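Local atomic coordinates of bacterial Pleckstrin homology domain-containing protein (Shewanella loihica PV-4, PDB entry 3DCX), a protein that is of unknown function but belongs to the bacterial pleckstrin-homology domain family, whose members share the PH fold of antiparallel beta-sheets and a C-terminal helix. Residues T103-V106 and G107-T111. Residues are numbered along the deposited sequence; the frame is centred on the assembly and turned at random.
Sequences TDVV and GIQKT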
ATOM      1  N   THR A 103      11.793  28.645  10.894  1.00 36.87           N
ATOM      2  CA  THR A 103      11.521  27.772   9.740  1.00 34.22           C
ATOM      3  C   THR A 103      10.785  28.573   8.655  1.00 33.19           C
ATOM      4  O   THR A 103      10.091  29.549   8.945  1.00 32.71           O
ATOM      5  CB  THR A 103      10.733  26.466  10.107  1.00 33.34           C
ATOM      6  OG1 THR A 103       9.456  26.786  10.647  1.00 37.61           O
ATOM      7  CG2 THR A 103      11.512  25.561  11.105  1.00 35.87           C
ATOM      8  N   ASP A 104      10.980  28.192   7.398  1.00 33.06           N
ATOM      9  CA  ASP A 104      10.169  28.721   6.300  1.00 31.65           C
ATOM     10  C   ASP A 104       8.889  27.894   6.256  1.00 32.04           C
ATOM     11  O   ASP A 104       8.817  26.846   5.598  1.00 30.82           O
ATOM     12  CB  ASP A 104      10.923  28.608   4.980  1.00 32.47           C
ATOM     13  CG  ASP A 104      10.258  29.381   3.847  1.00 35.05           C
ATOM     14  OD1 ASP A 104       9.193  30.007   4.051  1.00 37.68           O
ATOM     15  OD2 ASP A 104      10.818  29.361   2.732  1.00 41.03           O
ATOM     16  N   VAL A 105       7.880  28.350   6.991  1.00 32.15           N
ATOM     17  CA  VAL A 105       6.663  27.557   7.160  1.00 32.83           C
ATOM     18  C   VAL A 105       5.997  27.298   5.811  1.00 32.37           C
ATOM     19  O   VAL A 105       5.598  26.177   5.514  1.00 32.01           O
ATOM     20  CB  VAL A 105       5.712  28.230   8.166  1.00 33.23           C
ATOM     21  CG1 VAL A 105       4.277  27.709   8.022  1.00 34.34           C
ATOM     22  CG2 VAL A 105       6.238  28.000   9.542  1.00 33.20           C
ATOM     23  N   VAL A 106       5.892  28.338   4.990  1.00 32.36           N
ATOM     24  CA  VAL A 106       5.328  28.206   3.637  1.00 31.90           C
ATOM     25  C   VAL A 106       6.237  27.375   2.711  1.00 30.83           C
ATOM     26  O   VAL A 106       5.757  26.551   1.936  1.00 31.76           O
ATOM     27  CB  VAL A 106       5.020  29.594   3.014  1.00 33.31           C
ATOM     28  CG1 VAL A 106       4.819  29.478   1.499  1.00 34.94           C
ATOM     29  CG2 VAL A 106       3.799  30.224   3.685  1.00 29.56           C
ATOM     30  N   GLY A 107       7.552  27.559   2.813  1.00 32.10           N
ATOM     31  CA  GLY A 107       8.513  26.795   1.978  1.00 31.10           C
ATOM     32  C   GLY A 107       8.549  25.308   2.301  1.00 29.28           C
ATOM     33  O   GLY A 107       8.591  24.453   1.417  1.00 30.44           O
ATOM     34  N   ILE A 108       8.514  25.001   3.589  1.00 30.00           N
ATOM     35  CA  ILE A 108       8.318  23.640   4.047  1.00 30.58           C
ATOM     36  C   ILE A 108       7.088  23.033   3.370  1.00 28.83           C
ATOM     37  O   ILE A 108       7.143  21.968   2.798  1.00 31.68           O
ATOM     38  CB  ILE A 108       8.205  23.595   5.613  1.00 30.17           C
ATOM     39  CG1 ILE A 108       9.617  23.662   6.216  1.00 27.89           C
ATOM     40  CG2 ILE A 108       7.432  22.349   6.076  1.00 26.80           C
ATOM     41  CD1 ILE A 108       9.623  23.842   7.736  1.00 32.81           C
ATOM     42  N   GLN A 109       5.970  23.727   3.431  1.00 29.60           N
ATOM     43  CA  GLN A 109       4.734  23.175   2.886  1.00 28.93           C
ATOM     44  C   GLN A 109       4.824  23.026   1.366  1.00 29.21           C
ATOM     45  O   GLN A 109       4.269  22.071   0.788  1.00 29.10           O
ATOM     46  CB  GLN A 109       3.570  24.083   3.246  1.00 29.66           C
ATOM     47  CG  GLN A 109       3.270  24.147   4.733  1.00 31.21           C
ATOM     48  CD  GLN A 109       2.194  25.135   5.020  1.00 29.09           C
ATOM     49  OE1 GLN A 109       1.020  24.862   4.791  1.00 33.03           O
ATOM     50  NE2 GLN A 109       2.583  26.319   5.489  1.00 27.96           N
ATOM     51  N   LYS A 110       5.487  23.990   0.721  1.00 29.70           N
ATOM     52  CA  LYS A 110       5.637  23.998  -0.736  1.00 29.82           C
ATOM     53  C   LYS A 110       6.517  22.834  -1.171  1.00 28.61           C
ATOM     54  O   LYS A 110       6.219  22.164  -2.148  1.00 31.01           O
ATOM     55  CB  LYS A 110       6.245  25.327  -1.200  1.00 29.34           C
ATOM     56  CG  LYS A 110       6.215  25.556  -2.711  1.00 33.13           C
ATOM     57  CD  LYS A 110       6.649  26.979  -3.056  1.00 34.04           C
ATOM     58  CE  LYS A 110       6.197  27.431  -4.457  1.00 40.33           C
ATOM     59  NZ  LYS A 110       6.591  26.483  -5.539  1.00 40.20           N
ATOM     60  N   THR A 111       7.593  22.591  -0.422  1.00 29.34           N
ATOM     61  CA  THR A 111       8.485  21.453  -0.672  1.00 29.40           C
ATOM     62  C   THR A 111       7.773  20.119  -0.555  1.00 29.40           C
ATOM     63  O   THR A 111       7.937  19.232  -1.407  1.00 29.72           O
ATOM     64  CB  THR A 111       9.676  21.453   0.303  1.00 31.36           C
ATOM     65  OG1 THR A 111      10.307  22.727   0.256  1.00 30.38           O
ATOM     66  CG2 THR A 111      10.685  20.363  -0.072  1.00 31.15           C
TER
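Asp104 is the N-cap of helix 105-116, its side chain accepting from Gly107 N. With its CG anti to the backbone N (chi1 -169°), the aspartate brings its carboxylate forward to the first turn, where OD1 lies 3.2 Å from Gly107 N. The N-H meets OD1 from above the carboxylate plane, 82° out of it. The other oxygen, OD2, rests 3.5 Å from Gly107 CA, where the glycine carries no side chain. A negative charge here would probably interact favourably with the helix dipole. Asp104 O also takes part, receiving a short, nearly straight bond of 2.7 Å from Ile108 N.

One residue along, Gln109 runs alongside Val105, both side chains pointing the same way. With CG beside its own backbone N (chi1 -66°), the extended chain runs back toward the helix start, placing NE2 3.0 Å from Val105 O and 3.3 Å from Val105 CG1. That oxygen is gripped twice, by Gln109 NE2 and, from the opposite face of the carbonyl plane, by Gln109 N. Val105 O lies almost in the plane of the Gln109 amide, while NE2 stands above the carbonyl plane of Val105. NE2 also hydrogen-bonds to a bound methylpentanediol, probably from the crystallisation liquor. Gly107 O is held in a similar double fashion by Thr111 N and by Thr111 OG1 at 2.7 Å.

On the inner side, Ile108 CD1 reaches back to Thr103 CB at 3.7 Å, the two side chains crossing at a slant. Ile108 packs against Tyr30 of strand 26-32, Phe39 of strand 35-40 and Leu99 of strand 95-99, so the C-terminal helix starts against strands from both sheets. Val106, Gln109 and Lys110 meet another chain, Lys110 NZ forming a salt bridge with Asp22 of the second subunit.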